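Local atomic coordinates of galectin (Ovis aries, PDB entry 6N44), a protein that probably binds carbohydrate as a galectin, a galactoside-binding lectin, and in sheep has an anti-parasitic activity that depends on its oligomeric assembly. Residues 6-11 against 129-134; 56-61 against 79-84; 89-94 against 105-110. All blocks are in the same frame, centred on the assembly; numbering follows the deposited sequence.

How the contacts relate
From the N terminus the chain first runs through 6-11, which meets 129-134 near the C terminus; contact 1 thus closes a loop of almost the whole chain, and the other two lie within it. Contact 2 follows, joining 56-61 to 79-84, and closes before contact 3, between 89-94 and 105-110, opens. Contacts 2 and 3 touch, with centres about 11 Å apart: Phe84 CZ packs on Val105 CG2 at 3.6 Å and Phe56 CG on Phe94 CZ at 3.7 Å, between the two sheets of the sandwich. Contact 1 stands about 17 to 18 Å from both, centre to centre, where the chain before strand 10-13 of one sheet meets strand 131-138 of the other.

Contact 1. Residues 6-11 against 129-134; sequences LPNPYL and GDIVLT
The side-chain amide of Asn8 grips two backbone carbonyls of 129-134 through its ND2. One bond, from Asn8 ND2 to Gly129 O, is 2.8 Å long; the other, to Ile131 O, is longer at 3.3 Å and more bent, 142° at the hydrogen. Both acceptors lie close to the amide plane, and the side chain reaches them because CG stands opposite the backbone N (chi1 174°). A water bridges Gly129 N and Asn8 OD1, which, with the two ND2 bonds, probably fixes the amide's rotation. Nearer the start of 6-11, Leu6 N donates to Leu133 O at 2.8 Å in an almost straight bond (177°), and a second water links Leu6 O to Leu133 N. Beside these polar bonds, on the side of Tyr10, the methyl CD2 of Leu133 presses against Tyr10 CB at 3.4 Å, the two side chains crossing at about a right angle. Tyr10 is hydrogen-bonded at its OH to Gln12, and its backbone pairs with Val127 in the six-stranded sheet. Strand 131-138 belongs to the other sheet, where Leu133 packs on Ile24 and Ala26 of strand 19-28. The contact thus joins the edges of the two sheets of the galectin sandwich near the chain termini.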
ATOM      1  N   LEU A   6      17.639  -8.741   9.805  1.00 13.29           N
ATOM      2  CA  LEU A   6      17.257  -7.689  10.726  1.00 11.91           C
ATOM      3  C   LEU A   6      17.110  -8.253  12.126  1.00 13.59           C
ATOM      4  O   LEU A   6      16.919  -9.461  12.305  1.00 11.45           O
ATOM      5  CB  LEU A   6      15.939  -7.060  10.275  1.00  9.54           C
ATOM      6  CG  LEU A   6      15.956  -6.220   9.003  1.00 11.54           C
ATOM      7  CD1 LEU A   6      14.531  -5.917   8.614  1.00  8.84           C
ATOM      8  CD2 LEU A   6      16.724  -4.924   9.255  1.00 13.72           C
ATOM      9  N   PRO A   7      17.171  -7.401  13.147  1.00 13.14           N
ATOM     10  CA  PRO A   7      16.975  -7.887  14.514  1.00  9.73           C
ATOM     11  C   PRO A   7      15.592  -8.498  14.682  1.00 12.96           C
ATOM     12  O   PRO A   7      14.622  -8.095  14.038  1.00 10.87           O
ATOM     13  CB  PRO A   7      17.135  -6.621  15.367  1.00 12.62           C
ATOM     14  CG  PRO A   7      17.986  -5.716  14.532  1.00 14.29           C
ATOM     15  CD  PRO A   7      17.484  -5.963  13.121  1.00  9.32           C
ATOM     16  N   ASN A   8      15.513  -9.486  15.558  1.00 13.79           N
ATOM     17  CA  ASN A   8      14.252 -10.152  15.866  1.00 15.47           C
ATOM     18  C   ASN A   8      14.186 -10.317  17.376  1.00 17.42           C
ATOM     19  O   ASN A   8      14.970 -11.070  17.940  1.00 17.65           O
ATOM     20  CB  ASN A   8      14.165 -11.505  15.147  1.00 15.03           C
ATOM     21  CG  ASN A   8      12.935 -12.315  15.543  1.00 17.52           C
ATOM     22  OD1 ASN A   8      12.094 -11.884  16.347  1.00 14.21           O
ATOM     23  ND2 ASN A   8      12.825 -13.500  14.976  1.00 17.24           N
ATOM     24  N   PRO A   9      13.235  -9.634  18.039  1.00 15.96           N
ATOM     25  CA  PRO A   9      12.139  -8.815  17.489  1.00 12.94           C
ATOM     26  C   PRO A   9      12.586  -7.536  16.771  1.00 11.37           C
ATOM     27  O   PRO A   9      13.648  -6.969  17.044  1.00 10.87           O
ATOM     28  CB  PRO A   9      11.301  -8.456  18.735  1.00 15.73           C
ATOM     29  CG  PRO A   9      11.731  -9.454  19.790  1.00 18.50           C
ATOM     30  CD  PRO A   9      13.168  -9.727  19.506  1.00 18.31           C
ATOM     31  N   TYR A  10      11.754  -7.130  15.820  1.00 11.27           N
ATOM     32  CA  TYR A  10      11.928  -5.922  15.030  1.00  9.53           C
ATOM     33  C   TYR A  10      10.893  -4.916  15.502  1.00  8.57           C
ATOM     34  O   TYR A  10       9.713  -5.256  15.604  1.00  8.51           O
ATOM     35  CB  TYR A  10      11.719  -6.216  13.545  1.00  7.10           C
ATOM     36  CG  TYR A  10      11.754  -5.009  12.643  1.00  7.95           C
ATOM     37  CD1 TYR A  10      12.930  -4.634  12.006  1.00  5.42           C
ATOM     38  CD2 TYR A  10      10.600  -4.229  12.431  1.00  7.25           C
ATOM     39  CE1 TYR A  10      12.969  -3.496  11.171  1.00  8.03           C
ATOM     40  CE2 TYR A  10      10.620  -3.117  11.608  1.00  5.36           C
ATOM     41  CZ  TYR A  10      11.808  -2.756  10.981  1.00  8.85           C
ATOM     42  OH  TYR A  10      11.827  -1.651  10.174  1.00  8.65           O
ATOM     43  N   LEU A  11      11.329  -3.695  15.796  1.00  8.12           N
ATOM     44  CA  LEU A  11      10.438  -2.634  16.244  1.00 11.48           C
ATOM     45  C   LEU A  11      10.537  -1.459  15.289  1.00 10.45           C
ATOM     46  O   LEU A  11      11.641  -1.109  14.845  1.00  9.80           O
ATOM     47  CB  LEU A  11      10.788  -2.135  17.666  1.00 12.78           C
ATOM     48  CG  LEU A  11      10.764  -3.132  18.822  1.00 16.60           C
ATOM     49  CD1 LEU A  11      11.136  -2.392  20.101  1.00 19.06           C
ATOM     50  CD2 LEU A  11       9.401  -3.792  18.950  1.00 16.46           C
ATOM     51  N   GLY A 129       9.118 -13.738  15.952  1.00 14.11           N
ATOM     52  CA  GLY A 129       8.752 -15.132  15.841  1.00 14.43           C
ATOM     53  C   GLY A 129       9.963 -15.998  15.550  1.00 14.25           C
ATOM     54  O   GLY A 129      11.113 -15.561  15.604  1.00 13.94           O
ATOM     55  N   ASP A 130       9.695 -17.260  15.237  1.00 12.78           N
ATOM     56  CA  ASP A 130      10.749 -18.178  14.806  1.00 13.21           C
ATOM     57  C   ASP A 130      11.035 -17.959  13.320  1.00 12.87           C
ATOM     58  O   ASP A 130      10.695 -18.765  12.450  1.00 12.64           O
ATOM     59  CB  ASP A 130      10.328 -19.607  15.111  1.00 13.54           C
ATOM     60  CG  ASP A 130       9.928 -19.767  16.552  1.00 14.21           C
ATOM     61  OD1 ASP A 130      10.841 -19.704  17.410  1.00 13.60           O
ATOM     62  OD2 ASP A 130       8.714 -19.907  16.824  1.00 17.23           O
ATOM     63  N   ILE A 131      11.682 -16.826  13.033  1.00 11.52           N
ATOM     64  CA  ILE A 131      11.849 -16.377  11.657  1.00 13.07           C
ATOM     65  C   ILE A 131      13.234 -15.781  11.456  1.00 12.21           C
ATOM     66  O   ILE A 131      13.855 -15.264  12.389  1.00 14.80           O
ATOM     67  CB  ILE A 131      10.764 -15.334  11.265  1.00 12.49           C
ATOM     68  CG1 ILE A 131      10.834 -14.114  12.182  1.00 12.60           C
ATOM     69  CG2 ILE A 131       9.366 -15.936  11.320  1.00 11.91           C
ATOM     70  CD1 ILE A 131       9.914 -12.969  11.747  1.00 10.91           C
ATOM     71  N   VAL A 132      13.711 -15.853  10.218  1.00  9.87           N
ATOM     72  CA  VAL A 132      14.753 -14.957   9.736  1.00 12.89           C
ATOM     73  C   VAL A 132      14.056 -13.827   8.984  1.00 12.44           C
ATOM     74  O   VAL A 132      13.374 -14.062   7.977  1.00 10.23           O
ATOM     75  CB  VAL A 132      15.780 -15.679   8.853  1.00 14.58           C
ATOM     76  CG1 VAL A 132      16.828 -14.676   8.344  1.00 15.82           C
ATOM     77  CG2 VAL A 132      16.470 -16.790   9.649  1.00  9.38           C
ATOM     78  N   LEU A 133      14.200 -12.609   9.499  1.00 10.82           N
ATOM     79  CA  LEU A 133      13.526 -11.433   8.968  1.00 12.17           C
ATOM     80  C   LEU A 133      14.515 -10.672   8.094  1.00 12.73           C
ATOM     81  O   LEU A 133      15.568 -10.245   8.581  1.00 14.64           O
ATOM     82  CB  LEU A 133      13.023 -10.549  10.108  1.00 11.19           C
ATOM     83  CG  LEU A 133      12.358  -9.222   9.726  1.00 11.39           C
ATOM     84  CD1 LEU A 133      11.027  -9.465   9.031  1.00  9.36           C
ATOM     85  CD2 LEU A 133      12.163  -8.359  10.960  1.00 14.26           C
ATOM     86  N   THR A 134      14.198 -10.520   6.811  1.00 10.85           N
ATOM     87  CA  THR A 134      15.151  -9.857   5.925  1.00 15.13           C
ATOM     88  C   THR A 134      14.806  -8.406   5.630  1.00 11.79           C
ATOM     89  O   THR A 134      15.725  -7.596   5.486  1.00 15.62           O
ATOM     90  CB  THR A 134      15.320 -10.625   4.596  1.00 16.57           C
ATOM     91  OG1 THR A 134      14.076 -10.697   3.892  1.00 19.51           O
ATOM     92  CG2 THR A 134      15.819 -12.026   4.858  1.00 19.78           C
TER
HETATM   93  O   HOH W   1      16.011 -11.927  11.684  1.00 15.41           O
HETATM   94  O   HOH W   2      11.412 -13.392  18.275  1.00 21.67           O

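Contact 2. Residues 56-61 against 79-84; sequences FWYCDG and LHTEAF
Aromatic packing joins Tyr58 to Phe84 in the interior. Phe84 CD2 lies over the centre of one face of the Tyr58 ring, 3.4 Å from Tyr58 CD1. The planes are inclined at 39° with centroids 4.3 Å apart, an oblique pairing, and the two side chains run antiparallel alongside one another. Phe84 also brings its CZ to 3.9 Å from Phe56 CZ; each of these atoms lies at the other ring's edge, near its plane. With CG turned opposite the carbonyl carbon (chi1 -59°), Phe84 is directed to both partners.

Hydrogen bonding is concentrated at Gly61 and the Tyr58 hydroxyl. Thr81 N donates to Gly61 O at 3.0 Å, from well above the carbonyl plane, and His80 CA adds a CA-H...O contact to the same oxygen at 3.2 Å. Gly61 N in turn donates to Tyr58 OH, 2.9 Å away, so the loop after strand 52-59 folds back on its own tyrosine.

Water completes the join. One molecule accepts from Phe84 N, donates to Thr81 O and lies 2.7 Å from Tyr58 OH, tying the phenol to the turn just before Phe84, an ST turn in which Thr81 OG1 accepts from Ala83 N.

Edge-to-face pairs of Phe84 with Phe90 and Phe56 with Phe94 extend the cluster to the opposing sheet. Such an aromatic core between two antiparallel sheets suits the galectin beta-sandwich; Arg55, which binds galactose, directly precedes Phe56.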
ATOM      1  N   PHE A  56      -1.554 -10.114  14.657  1.00  8.69           N
ATOM      2  CA  PHE A  56      -1.623 -11.191  13.679  1.00 10.70           C
ATOM      3  C   PHE A  56      -0.656 -12.269  14.133  1.00  8.96           C
ATOM      4  O   PHE A  56       0.532 -11.990  14.332  1.00 10.99           O
ATOM      5  CB  PHE A  56      -1.245 -10.682  12.277  1.00  6.89           C
ATOM      6  CG  PHE A  56      -1.147 -11.770  11.207  1.00  8.09           C
ATOM      7  CD1 PHE A  56      -2.232 -12.070  10.395  1.00  9.55           C
ATOM      8  CD2 PHE A  56       0.044 -12.447  10.985  1.00  9.69           C
ATOM      9  CE1 PHE A  56      -2.142 -13.054   9.390  1.00  9.03           C
ATOM     10  CE2 PHE A  56       0.147 -13.427   9.981  1.00 11.37           C
ATOM     11  CZ  PHE A  56      -0.953 -13.723   9.180  1.00  9.47           C
ATOM     12  N   TRP A  57      -1.159 -13.491  14.278  1.00 11.40           N
ATOM     13  CA  TRP A  57      -0.396 -14.604  14.824  1.00 10.91           C
ATOM     14  C   TRP A  57      -0.561 -15.807  13.918  1.00 10.97           C
ATOM     15  O   TRP A  57      -1.677 -16.134  13.505  1.00  9.62           O
ATOM     16  CB  TRP A  57      -0.866 -14.941  16.245  1.00 15.03           C
ATOM     17  CG  TRP A  57      -0.158 -16.121  16.872  1.00 14.59           C
ATOM     18  CD1 TRP A  57       0.989 -16.088  17.614  1.00 18.14           C
ATOM     19  CD2 TRP A  57      -0.564 -17.496  16.823  1.00 15.87           C
ATOM     20  NE1 TRP A  57       1.327 -17.358  18.023  1.00 17.88           N
ATOM     21  CE2 TRP A  57       0.395 -18.241  17.545  1.00 16.52           C
ATOM     22  CE3 TRP A  57      -1.636 -18.172  16.229  1.00 18.31           C
ATOM     23  CZ2 TRP A  57       0.302 -19.624  17.713  1.00 19.70           C
ATOM     24  CZ3 TRP A  57      -1.722 -19.558  16.388  1.00 18.92           C
ATOM     25  CH2 TRP A  57      -0.760 -20.264  17.130  1.00 21.97           C
ATOM     26  N   TYR A  58       0.540 -16.461  13.599  1.00 12.78           N
ATOM     27  CA  TYR A  58       0.490 -17.608  12.712  1.00 12.71           C
ATOM     28  C   TYR A  58       1.342 -18.715  13.291  1.00 14.09           C
ATOM     29  O   TYR A  58       2.457 -18.469  13.752  1.00 12.97           O
ATOM     30  CB  TYR A  58       0.995 -17.307  11.282  1.00 10.33           C
ATOM     31  CG  TYR A  58       1.181 -18.606  10.515  1.00 13.62           C
ATOM     32  CD1 TYR A  58       0.097 -19.239   9.921  1.00 13.39           C
ATOM     33  CD2 TYR A  58       2.424 -19.230  10.445  1.00 14.11           C
ATOM     34  CE1 TYR A  58       0.247 -20.445   9.253  1.00 18.59           C
ATOM     35  CE2 TYR A  58       2.584 -20.438   9.785  1.00 14.00           C
ATOM     36  CZ  TYR A  58       1.493 -21.043   9.193  1.00 17.64           C
ATOM     37  OH  TYR A  58       1.644 -22.244   8.527  1.00 19.10           O
ATOM     38  N   CYS A  59       0.825 -19.937  13.228  1.00 17.58           N
ATOM     39  CA  CYS A  59       1.631 -21.108  13.545  1.00 18.58           C
ATOM     40  C   CYS A  59       0.918 -22.329  12.995  1.00 21.80           C
ATOM     41  O   CYS A  59      -0.291 -22.480  13.205  1.00 20.20           O
ATOM     42  CB  CYS A  59       1.845 -21.247  15.051  1.00 18.15           C
ATOM     43  SG  CYS A  59       2.898 -22.646  15.526  1.00 20.00           S
ATOM     44  N   ASP A  60       1.652 -23.153  12.252  1.00 16.69           N
ATOM     45  CA  ASP A  60       1.214 -24.501  11.876  1.00 25.40           C
ATOM     46  C   ASP A  60      -0.173 -24.497  11.222  1.00 27.97           C
ATOM     47  O   ASP A  60      -1.111 -25.160  11.676  1.00 24.19           O
ATOM     48  CB  ASP A  60       1.238 -25.419  13.100  1.00 22.61           C
ATOM     49  CG  ASP A  60       0.960 -26.866  12.745  1.00 28.42           C
ATOM     50  OD1 ASP A  60       0.321 -27.567  13.553  1.00 21.37           O
ATOM     51  OD2 ASP A  60       1.378 -27.291  11.649  1.00 29.24           O
ATOM     52  N   GLY A  61      -0.295 -23.712  10.147  1.00 23.70           N
ATOM     53  CA  GLY A  61      -1.503 -23.660   9.353  1.00 19.05           C
ATOM     54  C   GLY A  61      -2.640 -22.820   9.899  1.00 22.24           C
ATOM     55  O   GLY A  61      -3.723 -22.817   9.300  1.00 21.50           O
ATOM     56  N   LEU A  79      -8.515 -18.634  11.375  1.00 18.43           N
ATOM     57  CA  LEU A  79      -8.700 -19.312  10.097  1.00 16.17           C
ATOM     58  C   LEU A  79      -7.520 -20.224   9.802  1.00 22.64           C
ATOM     59  O   LEU A  79      -6.481 -20.176  10.465  1.00 20.36           O
ATOM     60  CB  LEU A  79      -8.883 -18.318   8.942  1.00 22.05           C
ATOM     61  CG  LEU A  79      -7.658 -17.451   8.657  1.00 19.02           C
ATOM     62  CD1 LEU A  79      -7.505 -17.187   7.164  1.00 23.16           C
ATOM     63  CD2 LEU A  79      -7.786 -16.152   9.420  1.00 19.11           C
ATOM     64  N   HIS A  80      -7.701 -21.060   8.781  1.00 20.48           N
ATOM     65  CA  HIS A  80      -6.671 -21.950   8.270  1.00 26.52           C
ATOM     66  C   HIS A  80      -6.126 -21.409   6.956  1.00 24.40           C
ATOM     67  O   HIS A  80      -6.876 -20.877   6.135  1.00 27.65           O
ATOM     68  CB  HIS A  80      -7.213 -23.365   8.036  1.00 25.47           C
ATOM     69  CG  HIS A  80      -7.734 -24.027   9.273  1.00 36.28           C
ATOM     70  ND1 HIS A  80      -7.079 -25.072   9.890  1.00 36.39           N
ATOM     71  CD2 HIS A  80      -8.851 -23.799  10.005  1.00 40.02           C
ATOM     72  CE1 HIS A  80      -7.770 -25.458  10.947  1.00 40.76           C
ATOM     73  NE2 HIS A  80      -8.850 -24.702  11.039  1.00 40.05           N
ATOM     74  N   THR A  81      -4.821 -21.555   6.755  1.00 23.33           N
ATOM     75  CA  THR A  81      -4.218 -21.175   5.492  1.00 21.94           C
ATOM     76  C   THR A  81      -3.005 -22.053   5.251  1.00 24.71           C
ATOM     77  O   THR A  81      -2.361 -22.526   6.191  1.00 25.80           O
ATOM     78  CB  THR A  81      -3.815 -19.689   5.457  1.00 20.87           C
ATOM     79  OG1 THR A  81      -3.176 -19.399   4.210  1.00 19.04           O
ATOM     80  CG2 THR A  81      -2.851 -19.366   6.582  1.00 21.88           C
ATOM     81  N   GLU A  82      -2.710 -22.272   3.976  1.00 23.86           N
ATOM     82  CA  GLU A  82      -1.514 -22.978   3.554  1.00 27.44           C
ATOM     83  C   GLU A  82      -0.456 -22.031   3.006  1.00 19.35           C
ATOM     84  O   GLU A  82       0.535 -22.490   2.430  1.00 19.97           O
ATOM     85  CB  GLU A  82      -1.882 -24.033   2.511  1.00 27.27           C
ATOM     86  CG  GLU A  82      -2.666 -25.193   3.101  1.00 35.57           C
ATOM     87  CD  GLU A  82      -1.874 -25.938   4.175  1.00 44.09           C
ATOM     88  OE1 GLU A  82      -0.902 -26.646   3.820  1.00 51.05           O
ATOM     89  OE2 GLU A  82      -2.211 -25.811   5.376  1.00 40.24           O
ATOM     90  N   ALA A  83      -0.637 -20.721   3.203  1.00 19.78           N
ATOM     91  CA  ALA A  83       0.208 -19.723   2.551  1.00 16.72           C
ATOM     92  C   ALA A  83       1.664 -19.775   3.013  1.00 18.54           C
ATOM     93  O   ALA A  83       2.567 -19.469   2.227  1.00 19.28           O
ATOM     94  CB  ALA A  83      -0.360 -18.324   2.788  1.00 19.63           C
ATOM     95  N   PHE A  84       1.922 -20.118   4.269  1.00 17.89           N
ATOM     96  CA  PHE A  84       3.277 -20.074   4.830  1.00 19.42           C
ATOM     97  C   PHE A  84       3.907 -21.455   4.742  1.00 20.88           C
ATOM     98  O   PHE A  84       3.651 -22.309   5.587  1.00 24.81           O
ATOM     99  CB  PHE A  84       3.256 -19.613   6.281  1.00 16.42           C
ATOM    100  CG  PHE A  84       2.661 -18.274   6.486  1.00 15.68           C
ATOM    101  CD1 PHE A  84       3.426 -17.129   6.290  1.00 14.33           C
ATOM    102  CD2 PHE A  84       1.340 -18.146   6.898  1.00 16.20           C
ATOM    103  CE1 PHE A  84       2.878 -15.879   6.508  1.00 17.73           C
ATOM    104  CE2 PHE A  84       0.790 -16.909   7.120  1.00 12.68           C
ATOM    105  CZ  PHE A  84       1.555 -15.761   6.923  1.00 13.11           C
TER
HETATM  106  O   HOH W   3       0.472 -21.869   6.112  1.00 18.12           O
HETATM  107  O   HOH W   4      -4.401 -24.951   7.338  1.00 26.79           O

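Contact 3. Residues 89-94 against 105-110; sequences PFELQF and VNNKPI
Glu91 and Asn106 join through two hydrogen bonds, one in each direction. Asn106 N donates to Glu91 O at 2.8 Å, in the carbonyl plane, and Glu91 N donates to Asn106 OD1 at 2.9 Å. The side-chain amide thus takes the place of a backbone acceptor just where the chain turns away from strand 90-97; CG opposite the carbonyl carbon (chi1 -59°) brings OD1 back to it. Glu91 O also receives a CA-H...O contact from Val105 CA at 3.2 Å. On the buried side, Leu92 and Val105 form an antiparallel non-hydrogen-bonded pair, and Leu92 CD1 and Val105 CG2 meet at 3.9 Å.

One water bridges Pro89 O and Asn106 ND2; another accepts from Asn107 N and lies 2.7 Å from Gln93 OE1. Gln93 NE2 is held by Cys19 O of the second subunit, and Asn107 packs on Thr17 of that subunit, so the Gln93 and Asn107 end of the contact faces the dimer partner.

Farther out, mutual bonds between the backbones of Val105 and Lys108 hold Asn106 and Asn107 at the corner of a type I' turn. This tight beta-hairpin between strands 100-105 and 108-114 is joined at its bend to neighbouring strand 90-97 by the Glu91-Asn106 pair, at the margin of the five-stranded galectin sheet.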
ATOM      1  N   PRO A  89      10.940 -18.701   1.651  1.00 20.28           N
ATOM      2  CA  PRO A  89      10.753 -17.287   1.991  1.00 22.10           C
ATOM      3  C   PRO A  89       9.393 -16.809   1.511  1.00 16.85           C
ATOM      4  O   PRO A  89       8.898 -17.232   0.463  1.00 17.71           O
ATOM      5  CB  PRO A  89      11.901 -16.587   1.254  1.00 18.88           C
ATOM      6  CG  PRO A  89      12.944 -17.677   1.085  1.00 29.71           C
ATOM      7  CD  PRO A  89      12.127 -18.920   0.814  1.00 25.77           C
ATOM      8  N   PHE A  90       8.769 -15.953   2.311  1.00 15.74           N
ATOM      9  CA  PHE A  90       7.447 -15.431   2.001  1.00 13.45           C
ATOM     10  C   PHE A  90       7.464 -13.913   2.078  1.00 13.03           C
ATOM     11  O   PHE A  90       8.331 -13.296   2.718  1.00  9.19           O
ATOM     12  CB  PHE A  90       6.370 -16.009   2.948  1.00 10.79           C
ATOM     13  CG  PHE A  90       6.630 -15.748   4.427  1.00 14.24           C
ATOM     14  CD1 PHE A  90       6.177 -14.581   5.043  1.00 11.09           C
ATOM     15  CD2 PHE A  90       7.309 -16.678   5.203  1.00 15.90           C
ATOM     16  CE1 PHE A  90       6.413 -14.339   6.412  1.00 14.26           C
ATOM     17  CE2 PHE A  90       7.555 -16.437   6.579  1.00 15.72           C
ATOM     18  CZ  PHE A  90       7.103 -15.275   7.179  1.00  9.77           C
ATOM     19  N   GLU A  91       6.485 -13.322   1.412  1.00 10.27           N
ATOM     20  CA  GLU A  91       6.203 -11.901   1.503  1.00 13.44           C
ATOM     21  C   GLU A  91       4.836 -11.710   2.141  1.00 12.56           C
ATOM     22  O   GLU A  91       3.816 -12.106   1.567  1.00 13.63           O
ATOM     23  CB  GLU A  91       6.241 -11.251   0.124  1.00 13.85           C
ATOM     24  CG  GLU A  91       5.860  -9.805   0.164  1.00 15.42           C
ATOM     25  CD  GLU A  91       5.885  -9.186  -1.221  1.00 25.82           C
ATOM     26  OE1 GLU A  91       4.876  -8.554  -1.596  1.00 22.53           O
ATOM     27  OE2 GLU A  91       6.905  -9.362  -1.930  1.00 25.79           O
ATOM     28  N   LEU A  92       4.816 -11.096   3.316  1.00  9.87           N
ATOM     29  CA  LEU A  92       3.597 -10.827   4.058  1.00  9.89           C
ATOM     30  C   LEU A  92       3.306  -9.331   3.981  1.00 10.78           C
ATOM     31  O   LEU A  92       4.154  -8.510   4.359  1.00  8.98           O
ATOM     32  CB  LEU A  92       3.743 -11.299   5.503  1.00  9.19           C
ATOM     33  CG  LEU A  92       2.714 -10.839   6.534  1.00 11.81           C
ATOM     34  CD1 LEU A  92       1.308 -11.387   6.232  1.00  8.64           C
ATOM     35  CD2 LEU A  92       3.180 -11.267   7.915  1.00  8.94           C
ATOM     36  N   GLN A  93       2.115  -8.981   3.492  1.00  8.29           N
ATOM     37  CA  GLN A  93       1.705  -7.586   3.352  1.00  9.88           C
ATOM     38  C   GLN A  93       0.484  -7.288   4.205  1.00 12.30           C
ATOM     39  O   GLN A  93      -0.501  -8.038   4.168  1.00 12.04           O
ATOM     40  CB  GLN A  93       1.362  -7.243   1.901  1.00 10.29           C
ATOM     41  CG  GLN A  93       2.538  -7.086   0.975  1.00 12.67           C
ATOM     42  CD  GLN A  93       2.060  -6.891  -0.447  1.00 17.18           C
ATOM     43  OE1 GLN A  93       1.535  -7.827  -1.068  1.00 13.95           O
ATOM     44  NE2 GLN A  93       2.179  -5.656  -0.954  1.00 14.44           N
ATOM     45  N   PHE A  94       0.524  -6.158   4.914  1.00  7.55           N
ATOM     46  CA  PHE A  94      -0.649  -5.600   5.569  1.00  8.83           C
ATOM     47  C   PHE A  94      -0.999  -4.291   4.893  1.00  9.16           C
ATOM     48  O   PHE A  94      -0.151  -3.402   4.759  1.00 10.31           O
ATOM     49  CB  PHE A  94      -0.422  -5.361   7.074  1.00  7.70           C
ATOM     50  CG  PHE A  94      -0.137  -6.609   7.852  1.00  8.25           C
ATOM     51  CD1 PHE A  94       1.164  -7.075   7.986  1.00 10.52           C
ATOM     52  CD2 PHE A  94      -1.165  -7.319   8.444  1.00  8.70           C
ATOM     53  CE1 PHE A  94       1.448  -8.235   8.712  1.00 11.22           C
ATOM     54  CE2 PHE A  94      -0.901  -8.484   9.173  1.00 10.67           C
ATOM     55  CZ  PHE A  94       0.416  -8.942   9.310  1.00 10.48           C
ATOM     56  N   VAL A 105      -0.301 -12.696   1.420  1.00 12.03           N
ATOM     57  CA  VAL A 105       0.934 -13.453   1.463  1.00  9.89           C
ATOM     58  C   VAL A 105       1.274 -13.843   0.031  1.00 14.69           C
ATOM     59  O   VAL A 105       0.438 -14.424  -0.670  1.00 12.58           O
ATOM     60  CB  VAL A 105       0.808 -14.700   2.359  1.00 15.04           C
ATOM     61  CG1 VAL A 105       2.095 -15.514   2.281  1.00 14.41           C
ATOM     62  CG2 VAL A 105       0.480 -14.307   3.803  1.00 11.08           C
ATOM     63  N   ASN A 106       2.490 -13.522  -0.403  1.00 12.42           N
ATOM     64  CA  ASN A 106       2.951 -13.830  -1.759  1.00 13.09           C
ATOM     65  C   ASN A 106       1.937 -13.374  -2.808  1.00 15.08           C
ATOM     66  O   ASN A 106       1.581 -14.106  -3.731  1.00 14.25           O
ATOM     67  CB  ASN A 106       3.264 -15.317  -1.895  1.00 17.83           C
ATOM     68  CG  ASN A 106       4.333 -15.768  -0.909  1.00 17.77           C
ATOM     69  OD1 ASN A 106       5.232 -15.005  -0.588  1.00 14.80           O
ATOM     70  ND2 ASN A 106       4.221 -16.996  -0.409  1.00 19.43           N
ATOM     71  N   ASN A 107       1.449 -12.147  -2.641  1.00 10.62           N
ATOM     72  CA  ASN A 107       0.535 -11.492  -3.574  1.00 17.38           C
ATOM     73  C   ASN A 107      -0.865 -12.101  -3.579  1.00 14.34           C
ATOM     74  O   ASN A 107      -1.652 -11.784  -4.466  1.00 15.50           O
ATOM     75  CB  ASN A 107       1.092 -11.489  -5.011  1.00 18.42           C
ATOM     76  CG  ASN A 107       2.474 -10.845  -5.101  1.00 25.24           C
ATOM     77  OD1 ASN A 107       2.739  -9.818  -4.467  1.00 20.97           O
ATOM     78  ND2 ASN A 107       3.363 -11.451  -5.892  1.00 31.55           N
ATOM     79  N   LYS A 108      -1.204 -12.962  -2.615  1.00 13.32           N
ATOM     80  CA  LYS A 108      -2.551 -13.513  -2.566  1.00 16.79           C
ATOM     81  C   LYS A 108      -3.267 -13.053  -1.303  1.00 12.42           C
ATOM     82  O   LYS A 108      -2.656 -13.012  -0.233  1.00 16.23           O
ATOM     83  CB  LYS A 108      -2.530 -15.054  -2.620  1.00 17.53           C
ATOM     84  CG  LYS A 108      -1.937 -15.592  -3.932  1.00 20.98           C
ATOM     85  CD  LYS A 108      -2.759 -16.715  -4.507  1.00 31.09           C
ATOM     86  CE  LYS A 108      -2.118 -17.289  -5.768  1.00 40.34           C
ATOM     87  NZ  LYS A 108      -2.608 -18.676  -6.020  1.00 46.41           N
ATOM     88  N   PRO A 109      -4.549 -12.701  -1.390  1.00 12.71           N
ATOM     89  CA  PRO A 109      -5.276 -12.269  -0.187  1.00 16.78           C
ATOM     90  C   PRO A 109      -5.582 -13.454   0.720  1.00 16.98           C
ATOM     91  O   PRO A 109      -6.096 -14.482   0.274  1.00 21.37           O
ATOM     92  CB  PRO A 109      -6.561 -11.649  -0.752  1.00 13.84           C
ATOM     93  CG  PRO A 109      -6.779 -12.382  -2.026  1.00 15.98           C
ATOM     94  CD  PRO A 109      -5.396 -12.635  -2.596  1.00 15.69           C
ATOM     95  N   ILE A 110      -5.280 -13.294   2.002  1.00 13.83           N
ATOM     96  CA  ILE A 110      -5.480 -14.339   2.993  1.00 22.37           C
ATOM     97  C   ILE A 110      -6.676 -14.046   3.888  1.00 19.91           C
ATOM     98  O   ILE A 110      -7.466 -14.949   4.173  1.00 19.75           O
ATOM     99  CB  ILE A 110      -4.207 -14.550   3.842  1.00 18.97           C
ATOM    100  CG1 ILE A 110      -3.038 -14.944   2.944  1.00 19.16           C
ATOM    101  CG2 ILE A 110      -4.441 -15.618   4.889  1.00 21.48           C
ATOM    102  CD1 ILE A 110      -3.384 -15.982   1.922  1.00 19.41           C
TER
HETATM  103  O   HOH W   5       6.318 -18.785   0.790  1.00 26.19           O
HETATM  104  O   HOH W   6       2.256 -10.379  -0.600  1.00 13.32           O
HETATM  105  O   HOH W   7       5.047  -9.305  -4.921  1.00 34.86           O